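Local coordinates for protein acyl-CoA thioesterase YbgC (PDB 2PZH) that hydrolyses the thioester bond of acyl-CoA substrates, chiefly long-chain fatty acyl-CoAs and benzoyl-CoA, as a hot-dog-fold thioesterase that may serve phospholipid metabolism, at residues 21-26 against 66-71; 29-34 against 82-87; 34-37 against 41-44; 47-52 against 122-127. All coordinates share one frame; numbering follows the deposited sequence.

Contact 1 of 4, residues 21-26 against 66-71; sequences ANYLKY and QVLEIR
Tyr-26 lays the CE2 side of its ring obliquely against a methyl of Leu-68, with CE2 3.6 Å from Leu-68 CD1 and CD2 of the same ring 4.0 Å from that methyl. The leucine reaches it because CG stands opposite the carbonyl carbon (chi1 -53°) and CD1 continues the chain outward (chi2 -174°). Tyr-23, one helical turn earlier, meets the same methyl differently: Leu-68 CD1 sits at its ring edge, near the plane, 4.4 Å from CE1. One leucine methyl is therefore shared by two tyrosines. This is the packing of the hot-dog fold, in which helix 22-36 is the sausage and the antiparallel sheet, here strand 67-77, is the bun. The short axes of 22-26 and 67-71 pass 10.4 Å apart and are inclined at 61°. At the base of the Tyr-26 side chain, CB rests 4.2 Å from Ile-70 CG1, and the backbone carbonyl of Asn-22 lies above one face of the ring, towards its rim. The hydroxyl of Tyr-23 bonds the backbone N of Ala-62, ahead of the strand in the chain, which fixes the far end of a ring whose side chain lies about 9 Å from that of Asp-13, the predicted active-site residue. On the other side of the strand, Arg-71 holds Glu-69 OE2 side-on, through NE at 2.7 Å and NH2 at 2.9 Å.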
loop_
_atom_site.group_PDB
_atom_site.type_symbol
_atom_site.label_atom_id
_atom_site.label_comp_id
_atom_site.label_asym_id
_atom_site.label_seq_id
_atom_site.Cartn_x
_atom_site.Cartn_y
_atom_site.Cartn_z
ATOM N N ALA A 21 -7.864 -0.773 -5.885
ATOM C CA ALA A 21 -6.791 -1.755 -6.092
ATOM C C ALA A 21 -6.631 -2.754 -4.956
ATOM O O ALA A 21 -6.059 -3.821 -5.171
ATOM C CB ALA A 21 -5.408 -1.048 -6.344
ATOM N N ASN A 22 -7.095 -2.399 -3.757
ATOM C CA ASN A 22 -6.955 -3.292 -2.598
ATOM C C ASN A 22 -7.727 -4.595 -2.761
ATOM O O ASN A 22 -7.380 -5.609 -2.169
ATOM C CB ASN A 22 -7.326 -2.586 -1.285
ATOM C CG ASN A 22 -6.388 -1.424 -0.965
ATOM O OD1 ASN A 22 -6.745 -0.491 -0.242
ATOM N ND2 ASN A 22 -5.193 -1.475 -1.520
ATOM N N TYR A 23 -8.772 -4.589 -3.586
ATOM C CA TYR A 23 -9.518 -5.824 -3.808
ATOM C C TYR A 23 -8.638 -6.868 -4.489
ATOM O O TYR A 23 -8.744 -8.065 -4.207
ATOM C CB TYR A 23 -10.774 -5.565 -4.628
ATOM C CG TYR A 23 -11.824 -4.762 -3.921
ATOM C CD1 TYR A 23 -12.380 -5.209 -2.719
ATOM C CD2 TYR A 23 -12.272 -3.555 -4.449
ATOM C CE1 TYR A 23 -13.360 -4.487 -2.083
ATOM C CE2 TYR A 23 -13.250 -2.827 -3.825
ATOM C CZ TYR A 23 -13.794 -3.300 -2.634
ATOM O OH TYR A 23 -14.774 -2.591 -2.003
ATOM N N LEU A 24 -7.758 -6.396 -5.370
ATOM C CA LEU A 24 -6.756 -7.246 -5.996
ATOM C C LEU A 24 -5.803 -7.861 -4.968
ATOM O O LEU A 24 -5.464 -9.043 -5.047
ATOM C CB LEU A 24 -5.990 -6.445 -7.047
ATOM C CG LEU A 24 -6.820 -6.186 -8.303
ATOM C CD1 LEU A 24 -6.025 -5.410 -9.334
ATOM C CD2 LEU A 24 -7.238 -7.530 -8.853
ATOM N N LYS A 25 -5.357 -7.058 -4.001
ATOM C CA LYS A 25 -4.552 -7.608 -2.900
ATOM C C LYS A 25 -5.286 -8.728 -2.157
ATOM O O LYS A 25 -4.716 -9.788 -1.904
ATOM C CB LYS A 25 -4.140 -6.506 -1.931
ATOM C CG LYS A 25 -3.228 -5.480 -2.586
ATOM C CD LYS A 25 -2.793 -4.424 -1.594
ATOM C CE LYS A 25 -1.707 -3.537 -2.214
ATOM N NZ LYS A 25 -0.940 -2.770 -1.206
ATOM N N TYR A 26 -6.543 -8.488 -1.792
ATOM C CA TYR A 26 -7.332 -9.553 -1.155
ATOM C C TYR A 26 -7.383 -10.841 -2.000
ATOM O O TYR A 26 -7.220 -11.970 -1.464
ATOM C CB TYR A 26 -8.746 -9.089 -0.880
ATOM C CG TYR A 26 -8.880 -7.881 0.017
ATOM C CD1 TYR A 26 -7.966 -7.612 1.035
ATOM C CD2 TYR A 26 -9.950 -7.035 -0.132
ATOM C CE1 TYR A 26 -8.130 -6.502 1.880
ATOM C CE2 TYR A 26 -10.128 -5.932 0.695
ATOM C CZ TYR A 26 -9.227 -5.667 1.694
ATOM O OH TYR A 26 -9.434 -4.566 2.488
ATOM N N GLN A 66 -15.634 -4.163 8.219
ATOM C CA GLN A 66 -16.315 -5.303 7.617
ATOM C C GLN A 66 -15.372 -6.495 7.461
ATOM O O GLN A 66 -14.155 -6.337 7.401
ATOM C CB GLN A 66 -16.904 -4.884 6.270
ATOM C CG GLN A 66 -18.047 -3.882 6.431
ATOM C CD GLN A 66 -18.701 -3.508 5.121
ATOM O OE1 GLN A 66 -18.088 -3.589 4.051
ATOM N NE2 GLN A 66 -19.955 -3.110 5.197
ATOM N N VAL A 67 -15.944 -7.695 7.430
ATOM C CA VAL A 67 -15.183 -8.902 7.117
ATOM C C VAL A 67 -15.622 -9.382 5.749
ATOM O O VAL A 67 -16.823 -9.523 5.474
ATOM C CB VAL A 67 -15.362 -9.991 8.198
ATOM C CG1 VAL A 67 -14.578 -11.279 7.836
ATOM C CG2 VAL A 67 -14.884 -9.418 9.578
ATOM N N LEU A 68 -14.647 -9.582 4.878
ATOM C CA LEU A 68 -14.914 -9.937 3.498
ATOM C C LEU A 68 -14.502 -11.376 3.300
ATOM O O LEU A 68 -13.523 -11.832 3.858
ATOM C CB LEU A 68 -14.109 -9.044 2.541
ATOM C CG LEU A 68 -14.253 -7.526 2.733
ATOM C CD1 LEU A 68 -13.523 -6.744 1.650
ATOM C CD2 LEU A 68 -15.743 -7.134 2.789
ATOM N N GLU A 69 -15.272 -12.101 2.509
ATOM C CA GLU A 69 -14.937 -13.481 2.235
ATOM C C GLU A 69 -14.528 -13.575 0.779
ATOM O O GLU A 69 -15.267 -13.147 -0.106
ATOM C CB GLU A 69 -16.162 -14.358 2.494
ATOM C CG GLU A 69 -15.927 -15.808 2.230
ATOM C CD GLU A 69 -17.070 -16.643 2.741
ATOM O OE1 GLU A 69 -16.973 -17.084 3.899
ATOM O OE2 GLU A 69 -18.069 -16.819 2.004
ATOM N N ILE A 70 -13.355 -14.146 0.530
ATOM C CA ILE A 70 -12.882 -14.311 -0.825
ATOM C C ILE A 70 -13.123 -15.755 -1.261
ATOM O O ILE A 70 -12.589 -16.697 -0.672
ATOM C CB ILE A 70 -11.383 -13.936 -0.977
ATOM C CG1 ILE A 70 -11.158 -12.495 -0.522
ATOM C CG2 ILE A 70 -10.994 -13.983 -2.408
ATOM C CD1 ILE A 70 -11.081 -12.335 0.947
ATOM N N ARG A 71 -13.943 -15.901 -2.290
ATOM C CA ARG A 71 -14.274 -17.204 -2.864
ATOM C C ARG A 71 -13.553 -17.454 -4.193
ATOM O O ARG A 71 -13.661 -16.674 -5.143
ATOM C CB ARG A 71 -15.794 -17.304 -3.010
ATOM C CG ARG A 71 -16.507 -16.957 -1.729
ATOM C CD ARG A 71 -18.037 -17.008 -1.853
ATOM N NE ARG A 71 -18.663 -16.511 -0.619
ATOM C CZ ARG A 71 -19.951 -16.197 -0.498
ATOM N NH1 ARG A 71 -20.777 -16.312 -1.534
ATOM N NH2 ARG A 71 -20.410 -15.757 0.663
#

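Contact 2 of 4, residues 29-34 against 82-87; sequences RARSEF and VVLFQE
Gln-86 and Arg-31 give up most of the surface buried here, and Leu-84 adds a smaller share. The amide oxygen of Gln-86 receives Arg-31 NH1, with NH1 to OE1 at 2.8 Å and an N-H...O angle of 148°. The oxygen lies at the guanidinium edge, practically in its plane, while the donor lies in the carbonyl plane of the glutamine. The two planes are 67° apart, and NH1 alone makes the bond to this amide. A bend at chi3 (-68°) turns the guanidinium of Arg-31 towards OE1. Nearer the helix the arginine chain crosses the glutamine at about a right angle, CG 3.5 Å from Gln-86 NE2. Farther along, Arg-31 CD meets a methyl of Leu-84, CD2, at 3.8 Å. Ala-30 CB closes on the amide from the helix, 3.6 Å from Gln-86 NE2. That nitrogen also donates to Thr-72 OG1 and to the carbonyl of Cys-27, so three bonds hold the buried amide, fix its rotation and tie helix, strand 81-92 and strand 67-77 together. The result is a polar link between the central hot-dog helix and its sheet, beside the apolar touches of Ala-30 and Leu-84. Helix 29-34 passes 10.9 Å from the axis of strand 82-87; Ala-30 leans on Ile-70 of strand 67-77, and Arg-31 touches Ile-109 and Phe-111 of strand 102-114, on the other flank of strand 81-92.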
loop_
_atom_site.group_PDB
_atom_site.type_symbol
_atom_site.label_atom_id
_atom_site.label_comp_id
_atom_site.label_asym_id
_atom_site.label_seq_id
_atom_site.Cartn_x
_atom_site.Cartn_y
_atom_site.Cartn_z
ATOM N N ARG A 29 -4.008 -12.576 -1.815
ATOM C CA ARG A 29 -3.835 -13.308 -0.547
ATOM C C ARG A 29 -4.521 -14.682 -0.640
ATOM O O ARG A 29 -3.926 -15.713 -0.268
ATOM C CB ARG A 29 -4.421 -12.516 0.622
ATOM C CG ARG A 29 -3.769 -11.158 0.789
ATOM C CD ARG A 29 -4.368 -10.459 1.991
ATOM N NE ARG A 29 -4.050 -9.036 1.978
ATOM C CZ ARG A 29 -4.625 -8.158 2.783
ATOM N NH1 ARG A 29 -5.535 -8.575 3.658
ATOM N NH2 ARG A 29 -4.302 -6.871 2.714
ATOM N N ALA A 30 -5.757 -14.684 -1.133
ATOM C CA ALA A 30 -6.539 -15.940 -1.274
ATOM C C ALA A 30 -5.805 -17.021 -2.073
ATOM O O ALA A 30 -5.778 -18.212 -1.689
ATOM C CB ALA A 30 -7.905 -15.655 -1.916
ATOM N N ARG A 31 -5.247 -16.604 -3.203
ATOM C CA ARG A 31 -4.507 -17.487 -4.075
ATOM C C ARG A 31 -3.267 -18.028 -3.377
ATOM O O ARG A 31 -3.044 -19.248 -3.363
ATOM C CB ARG A 31 -4.104 -16.776 -5.363
ATOM C CG ARG A 31 -5.268 -16.197 -6.132
ATOM C CD ARG A 31 -4.831 -15.806 -7.530
ATOM N NE ARG A 31 -3.908 -14.679 -7.584
ATOM C CZ ARG A 31 -4.300 -13.405 -7.641
ATOM N NH1 ARG A 31 -5.587 -13.109 -7.612
ATOM N NH2 ARG A 31 -3.412 -12.431 -7.726
ATOM N N SER A 32 -2.478 -17.133 -2.780
ATOM C CA SER A 32 -1.238 -17.537 -2.108
ATOM C C SER A 32 -1.513 -18.440 -0.897
ATOM O O SER A 32 -0.796 -19.410 -0.654
ATOM C CB SER A 32 -0.400 -16.328 -1.700
ATOM O OG SER A 32 0.219 -15.732 -2.840
ATOM N N GLU A 33 -2.564 -18.144 -0.150
ATOM C CA GLU A 33 -2.864 -18.955 1.020
ATOM C C GLU A 33 -3.153 -20.423 0.642
ATOM O O GLU A 33 -2.859 -21.319 1.417
ATOM C CB GLU A 33 -3.995 -18.346 1.840
ATOM C CG GLU A 33 -4.169 -18.975 3.231
ATOM C CD GLU A 33 -3.010 -18.696 4.190
ATOM O OE1 GLU A 33 -2.204 -17.766 3.952
ATOM O OE2 GLU A 33 -2.910 -19.409 5.211
ATOM N N PHE A 34 -3.706 -20.673 -0.539
ATOM C CA PHE A 34 -3.926 -22.074 -0.956
ATOM C C PHE A 34 -2.600 -22.846 -0.981
ATOM O O PHE A 34 -2.551 -24.047 -0.644
ATOM C CB PHE A 34 -4.592 -22.158 -2.333
ATOM C CG PHE A 34 -6.077 -21.910 -2.309
ATOM C CD1 PHE A 34 -6.940 -22.801 -1.680
ATOM C CD2 PHE A 34 -6.612 -20.793 -2.930
ATOM C CE1 PHE A 34 -8.309 -22.569 -1.666
ATOM C CE2 PHE A 34 -7.973 -20.554 -2.917
ATOM C CZ PHE A 34 -8.827 -21.449 -2.294
ATOM N N VAL A 82 -3.527 -20.935 -16.166
ATOM C CA VAL A 82 -4.721 -21.176 -15.380
ATOM C C VAL A 82 -5.548 -19.901 -15.310
ATOM O O VAL A 82 -4.996 -18.798 -15.217
ATOM C CB VAL A 82 -4.363 -21.665 -13.960
ATOM C CG1 VAL A 82 -3.419 -20.656 -13.258
ATOM C CG2 VAL A 82 -5.630 -21.958 -13.144
ATOM N N VAL A 83 -6.865 -20.046 -15.375
ATOM C CA VAL A 83 -7.741 -18.912 -15.193
ATOM C C VAL A 83 -8.566 -19.135 -13.938
ATOM O O VAL A 83 -9.214 -20.173 -13.776
ATOM C CB VAL A 83 -8.661 -18.678 -16.410
ATOM C CG1 VAL A 83 -9.584 -17.494 -16.165
ATOM C CG2 VAL A 83 -7.832 -18.461 -17.686
ATOM N N LEU A 84 -8.541 -18.151 -13.048
ATOM C CA LEU A 84 -9.273 -18.231 -11.796
ATOM C C LEU A 84 -10.410 -17.235 -11.773
ATOM O O LEU A 84 -10.284 -16.108 -12.272
ATOM C CB LEU A 84 -8.361 -17.924 -10.609
ATOM C CG LEU A 84 -7.339 -18.972 -10.180
ATOM C CD1 LEU A 84 -6.157 -18.923 -11.080
ATOM C CD2 LEU A 84 -6.896 -18.726 -8.739
ATOM N N PHE A 85 -11.519 -17.638 -11.169
ATOM C CA PHE A 85 -12.588 -16.713 -10.887
ATOM C C PHE A 85 -12.607 -16.438 -9.393
ATOM O O PHE A 85 -12.617 -17.367 -8.592
ATOM C CB PHE A 85 -13.941 -17.286 -11.312
ATOM C CG PHE A 85 -15.074 -16.341 -11.092
ATOM C CD1 PHE A 85 -15.028 -15.070 -11.635
ATOM C CD2 PHE A 85 -16.177 -16.709 -10.342
ATOM C CE1 PHE A 85 -16.054 -14.173 -11.435
ATOM C CE2 PHE A 85 -17.219 -15.815 -10.140
ATOM C CZ PHE A 85 -17.154 -14.548 -10.691
ATOM N N GLN A 86 -12.605 -15.165 -9.018
ATOM C CA GLN A 86 -12.650 -14.822 -7.614
ATOM C C GLN A 86 -13.718 -13.785 -7.343
ATOM O O GLN A 86 -13.796 -12.763 -8.039
ATOM C CB GLN A 86 -11.273 -14.326 -7.124
ATOM C CG GLN A 86 -10.206 -15.436 -7.175
ATOM C CD GLN A 86 -8.880 -14.998 -6.631
ATOM O OE1 GLN A 86 -8.112 -14.332 -7.320
ATOM N NE2 GLN A 86 -8.577 -15.403 -5.393
ATOM N N GLU A 87 -14.529 -14.061 -6.327
ATOM C CA GLU A 87 -15.579 -13.144 -5.901
ATOM C C GLU A 87 -15.381 -12.793 -4.453
ATOM O O GLU A 87 -14.994 -13.637 -3.638
ATOM C CB GLU A 87 -16.962 -13.786 -6.055
ATOM C CG GLU A 87 -17.437 -13.882 -7.487
ATOM C CD GLU A 87 -18.877 -14.393 -7.583
ATOM O OE1 GLU A 87 -19.547 -14.091 -8.590
ATOM O OE2 GLU A 87 -19.333 -15.097 -6.662
#

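Contact 3 of 4, residues 34-37 against 41-44; sequences FFFK and LPEN
Phe-35, near the C-terminal end of the central helix of the hot-dog fold, packs its ring against Pro-42, the centre of an inverse gamma turn in the loop that brings the chain back to the sheet. Its CB starts the contact 4.0 Å from Pro-42 N. At CG the ring comes under the proline side chain, with Pro-42 CB 3.7 Å away. The two sides of the ring then part company: CD1 and CE1 lie nearest Pro-42 CA, CD1 at 3.7 Å, whereas CD2 and CE2 lie nearest Pro-42 CB. That CB hangs over the centre of the face, 3.8 Å from the ring centroid and 13° off the normal, a well-centred CH-pi contact. The tip, CZ, passes beyond the proline to Phe-49 of strand 47-58. Phe-128 meets the Phe-35 ring edge-to-face, and Leu-131 and Leu-132 of helix 126-133 also touch it, so the terminal helix shares this small aromatic cluster. The turn is marked by a weak backbone bond from Glu-43 N to Leu-41 O. Tyr-9 of the third subunit packs on Pro-42 and bonds Glu-43, placing the loop at a subunit interface. Phe-36, the next helix residue, touches another side of the loop. Leu-41 starts off away from the helix; CD1 continues its chain (chi2 -176°), and the other branch, CD2, reaches Phe-36 CE1 at 3.6 Å, the same ring carbon that has Pro-42 CD at 3.9 Å.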
loop_
_atom_site.group_PDB
_atom_site.type_symbol
_atom_site.label_atom_id
_atom_site.label_comp_id
_atom_site.label_asym_id
_atom_site.label_seq_id
_atom_site.Cartn_x
_atom_site.Cartn_y
_atom_site.Cartn_z
ATOM N N PHE A 34 -3.706 -20.673 -0.539
ATOM C CA PHE A 34 -3.926 -22.074 -0.956
ATOM C C PHE A 34 -2.600 -22.846 -0.981
ATOM O O PHE A 34 -2.551 -24.047 -0.644
ATOM C CB PHE A 34 -4.592 -22.158 -2.333
ATOM C CG PHE A 34 -6.077 -21.910 -2.309
ATOM C CD1 PHE A 34 -6.940 -22.801 -1.680
ATOM C CD2 PHE A 34 -6.612 -20.793 -2.930
ATOM C CE1 PHE A 34 -8.309 -22.569 -1.666
ATOM C CE2 PHE A 34 -7.973 -20.554 -2.917
ATOM C CZ PHE A 34 -8.827 -21.449 -2.294
ATOM N N PHE A 35 -1.530 -22.162 -1.395
ATOM C CA PHE A 35 -0.220 -22.774 -1.404
ATOM C C PHE A 35 0.334 -22.810 0.007
ATOM O O PHE A 35 0.778 -23.851 0.462
ATOM C CB PHE A 35 0.740 -22.045 -2.331
ATOM C CG PHE A 35 0.361 -22.124 -3.778
ATOM C CD1 PHE A 35 1.026 -22.987 -4.636
ATOM C CD2 PHE A 35 -0.658 -21.331 -4.284
ATOM C CE1 PHE A 35 0.688 -23.055 -5.980
ATOM C CE2 PHE A 35 -1.007 -21.395 -5.634
ATOM C CZ PHE A 35 -0.334 -22.263 -6.480
ATOM N N PHE A 36 0.322 -21.676 0.703
ATOM C CA PHE A 36 0.820 -21.655 2.084
ATOM C C PHE A 36 0.191 -22.761 2.938
ATOM O O PHE A 36 0.875 -23.360 3.787
ATOM C CB PHE A 36 0.584 -20.296 2.746
ATOM C CG PHE A 36 1.297 -19.140 2.069
ATOM C CD1 PHE A 36 2.448 -19.332 1.340
ATOM C CD2 PHE A 36 0.815 -17.840 2.218
ATOM C CE1 PHE A 36 3.097 -18.253 0.711
ATOM C CE2 PHE A 36 1.461 -16.766 1.622
ATOM C CZ PHE A 36 2.601 -16.972 0.863
ATOM N N LYS A 37 -1.097 -23.036 2.725
ATOM C CA LYS A 37 -1.794 -24.057 3.518
ATOM C C LYS A 37 -1.349 -25.494 3.201
ATOM O O LYS A 37 -1.641 -26.420 3.974
ATOM C CB LYS A 37 -3.318 -23.904 3.419
ATOM C CG LYS A 37 -3.844 -22.778 4.298
ATOM C CD LYS A 37 -5.373 -22.705 4.317
ATOM C CE LYS A 37 -5.826 -21.572 5.230
ATOM N NZ LYS A 37 -7.312 -21.473 5.310
ATOM N N LEU A 41 5.426 -22.292 -1.139
ATOM C CA LEU A 41 5.246 -20.970 -1.729
ATOM C C LEU A 41 4.722 -21.170 -3.153
ATOM O O LEU A 41 4.940 -22.232 -3.749
ATOM C CB LEU A 41 6.573 -20.192 -1.741
ATOM C CG LEU A 41 7.355 -20.028 -0.429
ATOM C CD1 LEU A 41 8.596 -19.151 -0.636
ATOM C CD2 LEU A 41 6.499 -19.460 0.694
ATOM N N PRO A 42 4.003 -20.168 -3.699
ATOM C CA PRO A 42 3.477 -20.294 -5.066
ATOM C C PRO A 42 4.529 -19.995 -6.131
ATOM O O PRO A 42 4.261 -19.281 -7.103
ATOM C CB PRO A 42 2.359 -19.255 -5.108
ATOM C CG PRO A 42 2.777 -18.216 -4.136
ATOM C CD PRO A 42 3.617 -18.888 -3.076
ATOM N N GLU A 43 5.714 -20.560 -5.936
ATOM C CA GLU A 43 6.836 -20.405 -6.854
ATOM C C GLU A 43 7.781 -21.562 -6.573
ATOM O O GLU A 43 7.699 -22.183 -5.506
ATOM C CB GLU A 43 7.545 -19.067 -6.611
ATOM C CG GLU A 43 7.835 -18.782 -5.142
ATOM C CD GLU A 43 8.628 -17.498 -4.914
ATOM O OE1 GLU A 43 9.869 -17.518 -5.098
ATOM O OE2 GLU A 43 8.018 -16.480 -4.520
ATOM N N ASN A 44 8.666 -21.867 -7.516
ATOM C CA ASN A 44 9.608 -22.974 -7.321
ATOM C C ASN A 44 11.013 -22.678 -7.857
ATOM O O ASN A 44 11.295 -21.555 -8.282
ATOM C CB ASN A 44 9.044 -24.293 -7.877
ATOM C CG ASN A 44 9.261 -24.452 -9.373
ATOM O OD1 ASN A 44 9.370 -23.473 -10.107
ATOM N ND2 ASN A 44 9.326 -25.700 -9.832
#

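Contact 4 of 4, residues 47-52 against 122-127; sequences GVFVIR and IAIPKL
The Phe-49 ring meets Ile-124 obliquely, CE1 lying 4.2 Å from Ile-124 CG1, and has an edge-to-face partner in Phe-113 of strand 102-114. The other flat group, the guanidinium of Arg-52, has Val-50 of its own segment over one face and takes no part in the contact. Phe-49 reaches across by its ring: its first bond runs alongside segment 122-127, and only the far carbons close the distance. The second touch is slighter. Ile-122 holds CG1 between its backbone N and carbonyl carbon (chi1 61°) and extends CD1 straight on (chi2 176°), which carries that methyl to 4.4 Å from Gly-47 CA. Pro-125, at the N-cap position of helix 126-133, lies against Asn-44 and Phe-113 instead. In the hot-dog sheet, strand 102-114 pairs antiparallel with strand 47-58 and with the short strand 121-122, which ends at Ile-122. Through it Val-48 is bonded to Val-114, Val-50 to Gly-112 and Ile-122 to Phe-113 by their backbones; a separate backbone bond joins Ile-124 to Lys-79. Just 120 Å² is buried between the two segments, and the closest pairs are carbon atoms more than 4 Å apart. Such a contact has little directional character of its own, and the positions of the partners are probably set by their backbone bonds to the rest of the protein.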
loop_
_atom_site.group_PDB
_atom_site.type_symbol
_atom_site.label_atom_id
_atom_site.label_comp_id
_atom_site.label_asym_id
_atom_site.label_seq_id
_atom_site.Cartn_x
_atom_site.Cartn_y
_atom_site.Cartn_z
ATOM N N GLY A 47 10.767 -21.415 -11.660
ATOM C CA GLY A 47 9.570 -20.844 -12.256
ATOM C C GLY A 47 8.720 -20.048 -11.294
ATOM O O GLY A 47 8.813 -20.220 -10.078
ATOM N N VAL A 48 7.880 -19.182 -11.860
ATOM C CA VAL A 48 7.023 -18.304 -11.079
ATOM C C VAL A 48 5.727 -18.039 -11.869
ATOM O O VAL A 48 5.713 -18.121 -13.103
ATOM C CB VAL A 48 7.787 -17.001 -10.711
ATOM C CG1 VAL A 48 7.623 -15.937 -11.801
ATOM C CG2 VAL A 48 7.375 -16.488 -9.347
ATOM N N PHE A 49 4.627 -17.762 -11.165
ATOM C CA PHE A 49 3.374 -17.435 -11.846
ATOM C C PHE A 49 3.397 -15.986 -12.244
ATOM O O PHE A 49 3.893 -15.148 -11.504
ATOM C CB PHE A 49 2.164 -17.670 -10.940
ATOM C CG PHE A 49 1.794 -19.110 -10.799
ATOM C CD1 PHE A 49 1.070 -19.746 -11.793
ATOM C CD2 PHE A 49 2.182 -19.835 -9.679
ATOM C CE1 PHE A 49 0.730 -21.084 -11.675
ATOM C CE2 PHE A 49 1.846 -21.183 -9.556
ATOM C CZ PHE A 49 1.119 -21.799 -10.553
ATOM N N VAL A 50 2.870 -15.681 -13.416
ATOM C CA VAL A 50 2.800 -14.285 -13.815
ATOM C C VAL A 50 1.418 -13.965 -14.318
ATOM O O VAL A 50 0.845 -14.687 -15.138
ATOM C CB VAL A 50 3.873 -13.889 -14.854
ATOM C CG1 VAL A 50 5.261 -14.025 -14.240
ATOM C CG2 VAL A 50 3.744 -14.712 -16.123
ATOM N N ILE A 51 0.878 -12.875 -13.792
ATOM C CA ILE A 51 -0.442 -12.426 -14.165
ATOM C C ILE A 51 -0.396 -11.902 -15.590
ATOM O O ILE A 51 0.500 -11.130 -15.953
ATOM C CB ILE A 51 -0.974 -11.398 -13.125
ATOM C CG1 ILE A 51 -2.406 -10.968 -13.432
ATOM C CG2 ILE A 51 -0.015 -10.214 -12.972
ATOM C CD1 ILE A 51 -3.164 -10.572 -12.152
ATOM N N ARG A 52 -1.329 -12.387 -16.402
ATOM C CA ARG A 52 -1.454 -11.990 -17.797
ATOM C C ARG A 52 -2.526 -10.934 -17.958
ATOM O O ARG A 52 -2.352 -9.963 -18.675
ATOM C CB ARG A 52 -1.860 -13.184 -18.673
ATOM C CG ARG A 52 -0.883 -14.335 -18.715
ATOM C CD ARG A 52 0.445 -13.877 -19.264
ATOM N NE ARG A 52 1.274 -15.010 -19.647
ATOM C CZ ARG A 52 2.578 -14.933 -19.877
ATOM N NH1 ARG A 52 3.209 -13.773 -19.752
ATOM N NH2 ARG A 52 3.251 -16.025 -20.216
ATOM N N ILE A 122 6.591 -21.606 -19.669
ATOM C CA ILE A 122 6.804 -23.024 -19.407
ATOM C C ILE A 122 5.532 -23.637 -18.826
ATOM O O ILE A 122 4.583 -22.922 -18.489
ATOM C CB ILE A 122 8.004 -23.273 -18.454
ATOM C CG1 ILE A 122 7.770 -22.605 -17.098
ATOM C CG2 ILE A 122 9.313 -22.765 -19.092
ATOM C CD1 ILE A 122 8.849 -22.881 -16.062
ATOM N N ALA A 123 5.505 -24.963 -18.730
ATOM C CA ALA A 123 4.346 -25.657 -18.190
ATOM C C ALA A 123 4.215 -25.361 -16.705
ATOM O O ALA A 123 5.215 -25.171 -16.007
ATOM C CB ALA A 123 4.470 -27.150 -18.421
ATOM N N ILE A 124 2.976 -25.312 -16.222
ATOM C CA ILE A 124 2.737 -25.228 -14.789
ATOM C C ILE A 124 3.331 -26.505 -14.159
ATOM O O ILE A 124 3.144 -27.598 -14.691
ATOM C CB ILE A 124 1.224 -25.071 -14.488
ATOM C CG1 ILE A 124 0.733 -23.697 -14.965
ATOM C CG2 ILE A 124 0.942 -25.235 -13.003
ATOM C CD1 ILE A 124 -0.777 -23.565 -15.080
ATOM N N PRO A 125 4.084 -26.369 -13.050
ATOM C CA PRO A 125 4.654 -27.567 -12.430
ATOM C C PRO A 125 3.560 -28.574 -12.089
ATOM O O PRO A 125 2.472 -28.178 -11.668
ATOM C CB PRO A 125 5.282 -27.031 -11.146
ATOM C CG PRO A 125 5.558 -25.587 -11.425
ATOM C CD PRO A 125 4.446 -25.141 -12.318
ATOM N N LYS A 126 3.849 -29.861 -12.261
ATOM C CA LYS A 126 2.868 -30.912 -11.979
ATOM C C LYS A 126 2.291 -30.838 -10.561
ATOM O O LYS A 126 1.092 -31.045 -10.367
ATOM C CB LYS A 126 3.452 -32.301 -12.270
ATOM C CG LYS A 126 3.430 -32.678 -13.760
ATOM C CD LYS A 126 4.235 -33.949 -14.041
ATOM C CE LYS A 126 5.741 -33.675 -14.125
ATOM N NZ LYS A 126 6.351 -33.381 -12.798
ATOM N N LEU A 127 3.137 -30.532 -9.582
ATOM C CA LEU A 127 2.688 -30.406 -8.192
ATOM C C LEU A 127 1.727 -29.225 -7.993
ATOM O O LEU A 127 0.806 -29.298 -7.176
ATOM C CB LEU A 127 3.882 -30.285 -7.239
ATOM C CG LEU A 127 4.704 -31.547 -6.955
ATOM C CD1 LEU A 127 6.036 -31.191 -6.295
ATOM C CD2 LEU A 127 3.912 -32.528 -6.082
#

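Overall arrangement
Contacts 1, 2 and 3 follow helix 22-36 from its start to its end, and contact 4 lies beyond the end of the helix. The centres of contacts 1 and 2 are 11 Å apart, as are those of contacts 2 and 3. The centres of contacts 3 and 4 are 12 Å apart, whereas those of contacts 1 and 4 are 24 Å apart. Between contacts 1 and 2, Arg-71 N lies 2.8 Å from Glu-87 O, probably a hydrogen bond between neighbouring strands. Contacts 3 and 4 meet where Glu-43 CB lies 3.8 Å from Val-48 CG2. The predicted active-site residue Asp-13 is near contact 1, while the other three contacts lie away from it.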